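Local coordinates for UPF0062 protein MJ1593 (Methanocaldococcus jannaschii, PDB 2YX5) that is a small PurS-like protein of the UPF0062 family, built on an antiparallel sheet with two helices and assembled from several identical chains, at residues M1-G13 with A68-I82. Numbering follows the deposited sequence.
Sequences MYKATVIIKLKKG and ANPVIHDYEIKVEKI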
ATOM      1  N   MET A   1     -22.907  -3.222 -18.672  1.00 67.56           N
ATOM      2  CA  MET A   1     -22.064  -2.975 -17.471  1.00 61.39           C
ATOM      3  C   MET A   1     -21.388  -4.261 -17.019  1.00 60.81           C
ATOM      4  O   MET A   1     -22.019  -5.319 -16.863  1.00 53.36           O
ATOM      5  CB  MET A   1     -22.907  -2.397 -16.334  1.00 59.63           C
ATOM      6  CG  MET A   1     -22.128  -1.474 -15.427  1.00 60.21           C
ATOM      7  SD  MET A   1     -21.307  -0.193 -16.402  1.00 77.86           S
ATOM      8  CE  MET A   1     -22.565   1.118 -16.434  1.00 57.24           C
ATOM      9  N   TYR A   2     -20.082  -4.156 -16.824  1.00 62.56           N
ATOM     10  CA  TYR A   2     -19.289  -5.294 -16.403  1.00 60.89           C
ATOM     11  C   TYR A   2     -18.360  -4.897 -15.267  1.00 60.47           C
ATOM     12  O   TYR A   2     -17.950  -3.727 -15.141  1.00 48.55           O
ATOM     13  CB  TYR A   2     -18.438  -5.822 -17.565  1.00 65.16           C
ATOM     14  CG  TYR A   2     -19.162  -5.997 -18.888  1.00 72.39           C
ATOM     15  CD1 TYR A   2     -19.482  -7.271 -19.375  1.00 65.30           C
ATOM     16  CD2 TYR A   2     -19.488  -4.888 -19.673  1.00 69.76           C
ATOM     17  CE1 TYR A   2     -20.102  -7.429 -20.612  1.00 76.63           C
ATOM     18  CE2 TYR A   2     -20.105  -5.034 -20.905  1.00 82.02           C
ATOM     19  CZ  TYR A   2     -20.409  -6.301 -21.370  1.00 81.61           C
ATOM     20  OH  TYR A   2     -21.016  -6.416 -22.598  1.00 87.75           O
ATOM     21  N   LYS A   3     -18.043  -5.899 -14.450  1.00 52.77           N
ATOM     22  CA  LYS A   3     -17.145  -5.747 -13.331  1.00 48.24           C
ATOM     23  C   LYS A   3     -15.883  -6.551 -13.632  1.00 50.95           C
ATOM     24  O   LYS A   3     -15.917  -7.778 -13.693  1.00 52.73           O
ATOM     25  CB  LYS A   3     -17.801  -6.258 -12.042  1.00 48.37           C
ATOM     26  CG  LYS A   3     -16.840  -6.354 -10.851  1.00 53.12           C
ATOM     27  CD  LYS A   3     -17.515  -6.857  -9.583  1.00 54.23           C
ATOM     28  CE  LYS A   3     -16.484  -7.205  -8.535  1.00 50.55           C
ATOM     29  NZ  LYS A   3     -17.087  -7.395  -7.199  1.00 65.94           N
ATOM     30  N   ALA A   4     -14.770  -5.864 -13.843  1.00 40.38           N
ATOM     31  CA  ALA A   4     -13.533  -6.566 -14.103  1.00 42.18           C
ATOM     32  C   ALA A   4     -12.772  -6.619 -12.792  1.00 48.11           C
ATOM     33  O   ALA A   4     -12.668  -5.626 -12.069  1.00 52.18           O
ATOM     34  CB  ALA A   4     -12.714  -5.844 -15.160  1.00 35.22           C
ATOM     35  N   THR A   5     -12.255  -7.787 -12.464  1.00 47.52           N
ATOM     36  CA  THR A   5     -11.499  -7.915 -11.244  1.00 50.62           C
ATOM     37  C   THR A   5     -10.024  -8.124 -11.589  1.00 49.79           C
ATOM     38  O   THR A   5      -9.676  -9.081 -12.285  1.00 54.53           O
ATOM     39  CB  THR A   5     -12.043  -9.086 -10.408  1.00 49.77           C
ATOM     40  OG1 THR A   5     -13.411  -8.819 -10.081  1.00 55.96           O
ATOM     41  CG2 THR A   5     -11.239  -9.255  -9.116  1.00 52.00           C
ATOM     42  N   VAL A   6      -9.162  -7.215 -11.130  1.00 46.50           N
ATOM     43  CA  VAL A   6      -7.736  -7.358 -11.396  1.00 37.34           C
ATOM     44  C   VAL A   6      -6.978  -7.697 -10.105  1.00 41.92           C
ATOM     45  O   VAL A   6      -7.030  -6.944  -9.138  1.00 40.02           O
ATOM     46  CB  VAL A   6      -7.140  -6.069 -11.993  1.00 46.68           C
ATOM     47  CG1 VAL A   6      -5.687  -6.293 -12.420  1.00 35.55           C
ATOM     48  CG2 VAL A   6      -7.961  -5.627 -13.167  1.00 31.47           C
ATOM     49  N   ILE A   7      -6.314  -8.850 -10.084  1.00 42.54           N
ATOM     50  CA  ILE A   7      -5.510  -9.241  -8.936  1.00 46.28           C
ATOM     51  C   ILE A   7      -4.078  -9.010  -9.360  1.00 48.16           C
ATOM     52  O   ILE A   7      -3.669  -9.473 -10.419  1.00 46.34           O
ATOM     53  CB  ILE A   7      -5.614 -10.724  -8.576  1.00 45.36           C
ATOM     54  CG1 ILE A   7      -6.961 -11.040  -7.948  1.00 49.01           C
ATOM     55  CG2 ILE A   7      -4.524 -11.077  -7.618  1.00 42.29           C
ATOM     56  CD1 ILE A   7      -8.085 -11.060  -8.939  1.00 66.38           C
ATOM     57  N   ILE A   8      -3.331  -8.271  -8.545  1.00 50.00           N
ATOM     58  CA  ILE A   8      -1.939  -7.982  -8.833  1.00 39.66           C
ATOM     59  C   ILE A   8      -1.056  -8.463  -7.687  1.00 41.26           C
ATOM     60  O   ILE A   8      -1.312  -8.162  -6.526  1.00 43.24           O
ATOM     61  CB  ILE A   8      -1.704  -6.499  -9.014  1.00 42.69           C
ATOM     62  CG1 ILE A   8      -2.560  -5.982 -10.167  1.00 46.87           C
ATOM     63  CG2 ILE A   8      -0.226  -6.253  -9.272  1.00 41.89           C
ATOM     64  CD1 ILE A   8      -2.345  -4.504 -10.487  1.00 54.16           C
ATOM     65  N   LYS A   9      -0.020  -9.217  -8.026  1.00 39.92           N
ATOM     66  CA  LYS A   9       0.903  -9.745  -7.034  1.00 51.09           C
ATOM     67  C   LYS A   9       2.339  -9.551  -7.527  1.00 50.10           C
ATOM     68  O   LYS A   9       2.573  -9.093  -8.651  1.00 47.27           O
ATOM     69  CB  LYS A   9       0.628 -11.244  -6.817  1.00 48.76           C
ATOM     70  CG  LYS A   9       0.459 -11.986  -8.139  1.00 59.47           C
ATOM     71  CD  LYS A   9       0.243 -13.480  -7.975  1.00 78.56           C
ATOM     72  CE  LYS A   9       0.054 -14.184  -9.338  1.00 87.01           C
ATOM     73  NZ  LYS A   9      -1.207 -13.803 -10.057  1.00 85.70           N
ATOM     74  N   LEU A  10       3.298  -9.885  -6.678  1.00 52.82           N
ATOM     75  CA  LEU A  10       4.690  -9.785  -7.073  1.00 53.58           C
ATOM     76  C   LEU A  10       4.968 -11.004  -7.947  1.00 55.66           C
ATOM     77  O   LEU A  10       4.281 -12.023  -7.829  1.00 53.77           O
ATOM     78  CB  LEU A  10       5.601  -9.822  -5.853  1.00 43.57           C
ATOM     79  CG  LEU A  10       5.606  -8.603  -4.944  1.00 48.53           C
ATOM     80  CD1 LEU A  10       6.602  -8.804  -3.799  1.00 53.57           C
ATOM     81  CD2 LEU A  10       5.968  -7.388  -5.759  1.00 47.07           C
ATOM     82  N   LYS A  11       5.954 -10.889  -8.832  1.00 55.37           N
ATOM     83  CA  LYS A  11       6.334 -12.001  -9.696  1.00 63.48           C
ATOM     84  C   LYS A  11       6.497 -13.269  -8.839  1.00 70.26           C
ATOM     85  O   LYS A  11       6.857 -13.198  -7.655  1.00 71.67           O
ATOM     86  CB  LYS A  11       7.654 -11.675 -10.419  1.00 60.09           C
ATOM     87  CG  LYS A  11       7.510 -11.007 -11.790  1.00 63.15           C
ATOM     88  CD  LYS A  11       7.328 -12.059 -12.900  1.00 76.34           C
ATOM     89  CE  LYS A  11       7.269 -11.457 -14.319  1.00 70.36           C
ATOM     90  NZ  LYS A  11       5.924 -10.927 -14.704  1.00 57.16           N
ATOM     91  N   LYS A  12       6.213 -14.428  -9.423  1.00 74.09           N
ATOM     92  CA  LYS A  12       6.355 -15.674  -8.690  1.00 79.19           C
ATOM     93  C   LYS A  12       7.833 -15.874  -8.406  1.00 76.05           C
ATOM     94  O   LYS A  12       8.659 -15.840  -9.320  1.00 70.71           O
ATOM     95  CB  LYS A  12       5.830 -16.857  -9.505  1.00 83.67           C
ATOM     96  CG  LYS A  12       5.857 -18.178  -8.743  1.00 95.78           C
ATOM     97  CD  LYS A  12       5.337 -19.335  -9.584  1.00101.61           C
ATOM     98  CE  LYS A  12       6.199 -19.590 -10.828  1.00106.55           C
ATOM     99  NZ  LYS A  12       7.566 -20.093 -10.503  1.00110.64           N
ATOM    100  N   GLY A  13       8.164 -16.073  -7.135  1.00 71.76           N
ATOM    101  CA  GLY A  13       9.552 -16.266  -6.772  1.00 74.12           C
ATOM    102  C   GLY A  13      10.164 -15.073  -6.062  1.00 75.50           C
ATOM    103  O   GLY A  13      11.286 -15.163  -5.560  1.00 77.91           O
ATOM    104  N   ALA A  68      -0.016  -2.385 -13.988  1.00 37.83           N
ATOM    105  CA  ALA A  68       1.032  -3.254 -13.480  1.00 46.86           C
ATOM    106  C   ALA A  68       2.319  -3.194 -14.274  1.00 47.92           C
ATOM    107  O   ALA A  68       2.310  -2.902 -15.475  1.00 55.21           O
ATOM    108  CB  ALA A  68       0.525  -4.699 -13.415  1.00 39.64           C
ATOM    109  N   ASN A  69       3.425  -3.456 -13.583  1.00 48.54           N
ATOM    110  CA  ASN A  69       4.738  -3.470 -14.200  1.00 49.18           C
ATOM    111  C   ASN A  69       5.175  -4.918 -14.296  1.00 44.32           C
ATOM    112  O   ASN A  69       5.533  -5.519 -13.299  1.00 44.20           O
ATOM    113  CB  ASN A  69       5.757  -2.700 -13.361  1.00 52.67           C
ATOM    114  CG  ASN A  69       7.100  -2.571 -14.063  1.00 56.52           C
ATOM    115  OD1 ASN A  69       7.387  -3.307 -15.014  1.00 46.47           O
ATOM    116  ND2 ASN A  69       7.933  -1.641 -13.595  1.00 55.35           N
ATOM    117  N   PRO A  70       5.177  -5.482 -15.511  1.00 52.06           N
ATOM    118  CA  PRO A  70       5.567  -6.876 -15.772  1.00 52.76           C
ATOM    119  C   PRO A  70       6.896  -7.308 -15.157  1.00 55.95           C
ATOM    120  O   PRO A  70       7.067  -8.479 -14.794  1.00 51.88           O
ATOM    121  CB  PRO A  70       5.591  -6.951 -17.295  1.00 55.50           C
ATOM    122  CG  PRO A  70       5.976  -5.536 -17.675  1.00 54.17           C
ATOM    123  CD  PRO A  70       5.094  -4.719 -16.767  1.00 48.88           C
ATOM    124  N   VAL A  71       7.838  -6.375 -15.034  1.00 55.79           N
ATOM    125  CA  VAL A  71       9.133  -6.716 -14.460  1.00 54.30           C
ATOM    126  C   VAL A  71       9.015  -7.214 -13.018  1.00 56.34           C
ATOM    127  O   VAL A  71       9.657  -8.193 -12.645  1.00 58.68           O
ATOM    128  CB  VAL A  71      10.077  -5.517 -14.505  1.00 57.90           C
ATOM    129  CG1 VAL A  71      11.398  -5.856 -13.807  1.00 62.69           C
ATOM    130  CG2 VAL A  71      10.333  -5.134 -15.943  1.00 56.85           C
ATOM    131  N   ILE A  72       8.175  -6.551 -12.226  1.00 52.57           N
ATOM    132  CA  ILE A  72       7.974  -6.897 -10.809  1.00 53.26           C
ATOM    133  C   ILE A  72       6.576  -7.427 -10.481  1.00 56.83           C
ATOM    134  O   ILE A  72       6.311  -7.847  -9.351  1.00 51.69           O
ATOM    135  CB  ILE A  72       8.169  -5.663  -9.922  1.00 51.03           C
ATOM    136  CG1 ILE A  72       7.122  -4.603 -10.303  1.00 59.06           C
ATOM    137  CG2 ILE A  72       9.571  -5.112 -10.111  1.00 55.43           C
ATOM    138  CD1 ILE A  72       7.172  -3.301  -9.511  1.00 44.24           C
ATOM    139  N   HIS A  73       5.691  -7.416 -11.471  1.00 53.59           N
ATOM    140  CA  HIS A  73       4.311  -7.814 -11.245  1.00 50.67           C
ATOM    141  C   HIS A  73       3.749  -8.908 -12.100  1.00 50.29           C
ATOM    142  O   HIS A  73       4.089  -9.045 -13.267  1.00 56.48           O
ATOM    143  CB  HIS A  73       3.390  -6.605 -11.430  1.00 48.71           C
ATOM    144  CG  HIS A  73       3.605  -5.517 -10.437  1.00 53.35           C
ATOM    145  ND1 HIS A  73       3.521  -4.183 -10.772  1.00 50.31           N
ATOM    146  CD2 HIS A  73       3.827  -5.558  -9.103  1.00 46.24           C
ATOM    147  CE1 HIS A  73       3.677  -3.451  -9.689  1.00 52.56           C
ATOM    148  NE2 HIS A  73       3.862  -4.261  -8.661  1.00 53.49           N
ATOM    149  N   ASP A  74       2.858  -9.670 -11.487  1.00 47.34           N
ATOM    150  CA  ASP A  74       2.123 -10.722 -12.159  1.00 47.70           C
ATOM    151  C   ASP A  74       0.697 -10.249 -11.909  1.00 53.74           C
ATOM    152  O   ASP A  74       0.446  -9.565 -10.910  1.00 49.61           O
ATOM    153  CB  ASP A  74       2.354 -12.090 -11.508  1.00 52.07           C
ATOM    154  CG  ASP A  74       3.515 -12.855 -12.141  1.00 57.66           C
ATOM    155  OD1 ASP A  74       3.941 -12.496 -13.265  1.00 48.22           O
ATOM    156  OD2 ASP A  74       3.990 -13.830 -11.514  1.00 59.66           O
ATOM    157  N   TYR A  75      -0.228 -10.565 -12.809  1.00 47.74           N
ATOM    158  CA  TYR A  75      -1.609 -10.140 -12.605  1.00 51.38           C
ATOM    159  C   TYR A  75      -2.573 -11.062 -13.319  1.00 50.55           C
ATOM    160  O   TYR A  75      -2.179 -11.791 -14.214  1.00 46.24           O
ATOM    161  CB  TYR A  75      -1.794  -8.683 -13.076  1.00 39.94           C
ATOM    162  CG  TYR A  75      -1.627  -8.487 -14.557  1.00 46.03           C
ATOM    163  CD1 TYR A  75      -2.664  -8.790 -15.444  1.00 58.77           C
ATOM    164  CD2 TYR A  75      -0.427  -8.031 -15.086  1.00 56.69           C
ATOM    165  CE1 TYR A  75      -2.507  -8.643 -16.826  1.00 65.71           C
ATOM    166  CE2 TYR A  75      -0.252  -7.878 -16.474  1.00 54.96           C
ATOM    167  CZ  TYR A  75      -1.293  -8.183 -17.339  1.00 71.40           C
ATOM    168  OH  TYR A  75      -1.131  -8.003 -18.703  1.00 69.08           O
ATOM    169  N   GLU A  76      -3.828 -11.059 -12.889  1.00 51.40           N
ATOM    170  CA  GLU A  76      -4.848 -11.866 -13.527  1.00 52.07           C
ATOM    171  C   GLU A  76      -6.159 -11.100 -13.561  1.00 53.44           C
ATOM    172  O   GLU A  76      -6.446 -10.321 -12.657  1.00 42.62           O
ATOM    173  CB  GLU A  76      -5.006 -13.218 -12.837  1.00 56.04           C
ATOM    174  CG  GLU A  76      -5.095 -13.202 -11.335  1.00 80.08           C
ATOM    175  CD  GLU A  76      -5.288 -14.610 -10.765  1.00 93.07           C
ATOM    176  OE1 GLU A  76      -6.337 -15.232 -11.071  1.00 92.39           O
ATOM    177  OE2 GLU A  76      -4.393 -15.088 -10.018  1.00 91.13           O
ATOM    178  N   ILE A  77      -6.946 -11.330 -14.617  1.00 48.69           N
ATOM    179  CA  ILE A  77      -8.211 -10.631 -14.836  1.00 46.71           C
ATOM    180  C   ILE A  77      -9.475 -11.484 -14.986  1.00 52.75           C
ATOM    181  O   ILE A  77      -9.550 -12.377 -15.830  1.00 58.30           O
ATOM    182  CB  ILE A  77      -8.099  -9.735 -16.100  1.00 46.15           C
ATOM    183  CG1 ILE A  77      -6.859  -8.837 -15.985  1.00 40.65           C
ATOM    184  CG2 ILE A  77      -9.368  -8.913 -16.280  1.00 44.82           C
ATOM    185  CD1 ILE A  77      -6.317  -8.374 -17.321  1.00 37.89           C
ATOM    186  N   LYS A  78     -10.473 -11.181 -14.172  1.00 50.26           N
ATOM    187  CA  LYS A  78     -11.758 -11.866 -14.212  1.00 54.98           C
ATOM    188  C   LYS A  78     -12.794 -10.812 -14.607  1.00 51.27           C
ATOM    189  O   LYS A  78     -12.810  -9.716 -14.053  1.00 44.12           O
ATOM    190  CB  LYS A  78     -12.095 -12.441 -12.835  1.00 60.62           C
ATOM    191  CG  LYS A  78     -11.046 -13.420 -12.321  1.00 83.57           C
ATOM    192  CD  LYS A  78     -11.006 -13.500 -10.788  1.00 88.82           C
ATOM    193  CE  LYS A  78      -9.802 -14.324 -10.314  1.00 90.09           C
ATOM    194  NZ  LYS A  78      -9.652 -14.328  -8.834  1.00 85.57           N
ATOM    195  N   VAL A  79     -13.641 -11.136 -15.575  1.00 47.13           N
ATOM    196  CA  VAL A  79     -14.669 -10.198 -16.027  1.00 49.01           C
ATOM    197  C   VAL A  79     -16.049 -10.829 -15.867  1.00 54.94           C
ATOM    198  O   VAL A  79     -16.312 -11.911 -16.387  1.00 52.74           O
ATOM    199  CB  VAL A  79     -14.450  -9.797 -17.523  1.00 44.87           C
ATOM    200  CG1 VAL A  79     -15.561  -8.885 -17.998  1.00 40.83           C
ATOM    201  CG2 VAL A  79     -13.116  -9.114 -17.684  1.00 47.63           C
ATOM    202  N   GLU A  80     -16.917 -10.160 -15.121  1.00 55.25           N
ATOM    203  CA  GLU A  80     -18.267 -10.645 -14.920  1.00 65.31           C
ATOM    204  C   GLU A  80     -19.237  -9.597 -15.406  1.00 69.77           C
ATOM    205  O   GLU A  80     -19.053  -8.411 -15.127  1.00 64.71           O
ATOM    206  CB  GLU A  80     -18.537 -10.897 -13.446  1.00 73.57           C
ATOM    207  CG  GLU A  80     -17.774 -12.049 -12.845  1.00 94.61           C
ATOM    208  CD  GLU A  80     -18.136 -12.246 -11.389  1.00106.85           C
ATOM    209  OE1 GLU A  80     -18.000 -11.267 -10.617  1.00110.52           O
ATOM    210  OE2 GLU A  80     -18.560 -13.368 -11.020  1.00109.77           O
ATOM    211  N   LYS A  81     -20.262 -10.021 -16.136  1.00 70.61           N
ATOM    212  CA  LYS A  81     -21.263  -9.071 -16.608  1.00 67.82           C
ATOM    213  C   LYS A  81     -22.219  -8.772 -15.468  1.00 60.97           C
ATOM    214  O   LYS A  81     -22.691  -9.686 -14.783  1.00 54.69           O
ATOM    215  CB  LYS A  81     -22.070  -9.626 -17.779  1.00 78.57           C
ATOM    216  CG  LYS A  81     -23.269  -8.739 -18.127  1.00 89.08           C
ATOM    217  CD  LYS A  81     -23.979  -9.167 -19.400  1.00 94.16           C
ATOM    218  CE  LYS A  81     -25.184  -8.282 -19.662  1.00 99.27           C
ATOM    219  NZ  LYS A  81     -24.805  -6.838 -19.706  1.00 98.21           N
ATOM    220  N   ILE A  82     -22.497  -7.490 -15.259  1.00 55.02           N
ATOM    221  CA  ILE A  82     -23.413  -7.095 -14.202  1.00 54.38           C
ATOM    222  C   ILE A  82     -24.792  -7.322 -14.777  1.00 63.62           C
ATOM    223  O   ILE A  82     -25.139  -6.786 -15.841  1.00 65.31           O
ATOM    224  CB  ILE A  82     -23.235  -5.633 -13.813  1.00 56.49           C
ATOM    225  CG1 ILE A  82     -21.817  -5.416 -13.287  1.00 50.33           C
ATOM    226  CG2 ILE A  82     -24.249  -5.263 -12.735  1.00 49.50           C
ATOM    227  CD1 ILE A  82     -21.355  -3.999 -13.387  1.00 52.78           C
TER
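Bends at chi2 (-86°) and chi4 (-82°) curl the Lys11 chain back over the turn before strand 73-81, where its ammonium meets Asp74 and two backbone carbonyls. Lys11 NZ lies 2.7 Å from Pro70 O, in that carbonyl's plane and on a lone pair. Lys11 NZ also reaches His73 O, at 3.0 Å and from above the carbonyl plane. A salt bridge of 2.9 Å joins Lys11 NZ to Asp74 OD1, on the syn side but tilted out of the carboxylate plane. Three acceptors thus fix the amine, while the other carboxylate oxygen, Asp74 OD2, takes the backbone N of Lys12 from above its plane. Lys9 CE packs against Asp74 CB, and the bend at chi4 (-67°) turns Lys9 NZ to Glu76 OE2 in a weak salt bridge. From these contacts a regular antiparallel ladder runs on, Lys3, Thr5, Ile7 and Lys9 forming hydrogen-bonded pairs with Glu80, Lys78, Glu76 and Asp74. It joins the central strand 2-10 to the last strand of a three-stranded sheet, the other neighbour being strand 34-47. Ala4 and Val79 meet on the face that helix 52-67 covers. Nearer the turn, Ile8 CG2 rests over one face of the His73 ring, offset toward its rim, a CH-pi contact 4.3 Å from the centroid, with Ile72 CG1 against the opposite face. In the ring plane, His73 ND1 accepts Asn69 N at 2.9 Å, and Pro17 of a second subunit packs against His73.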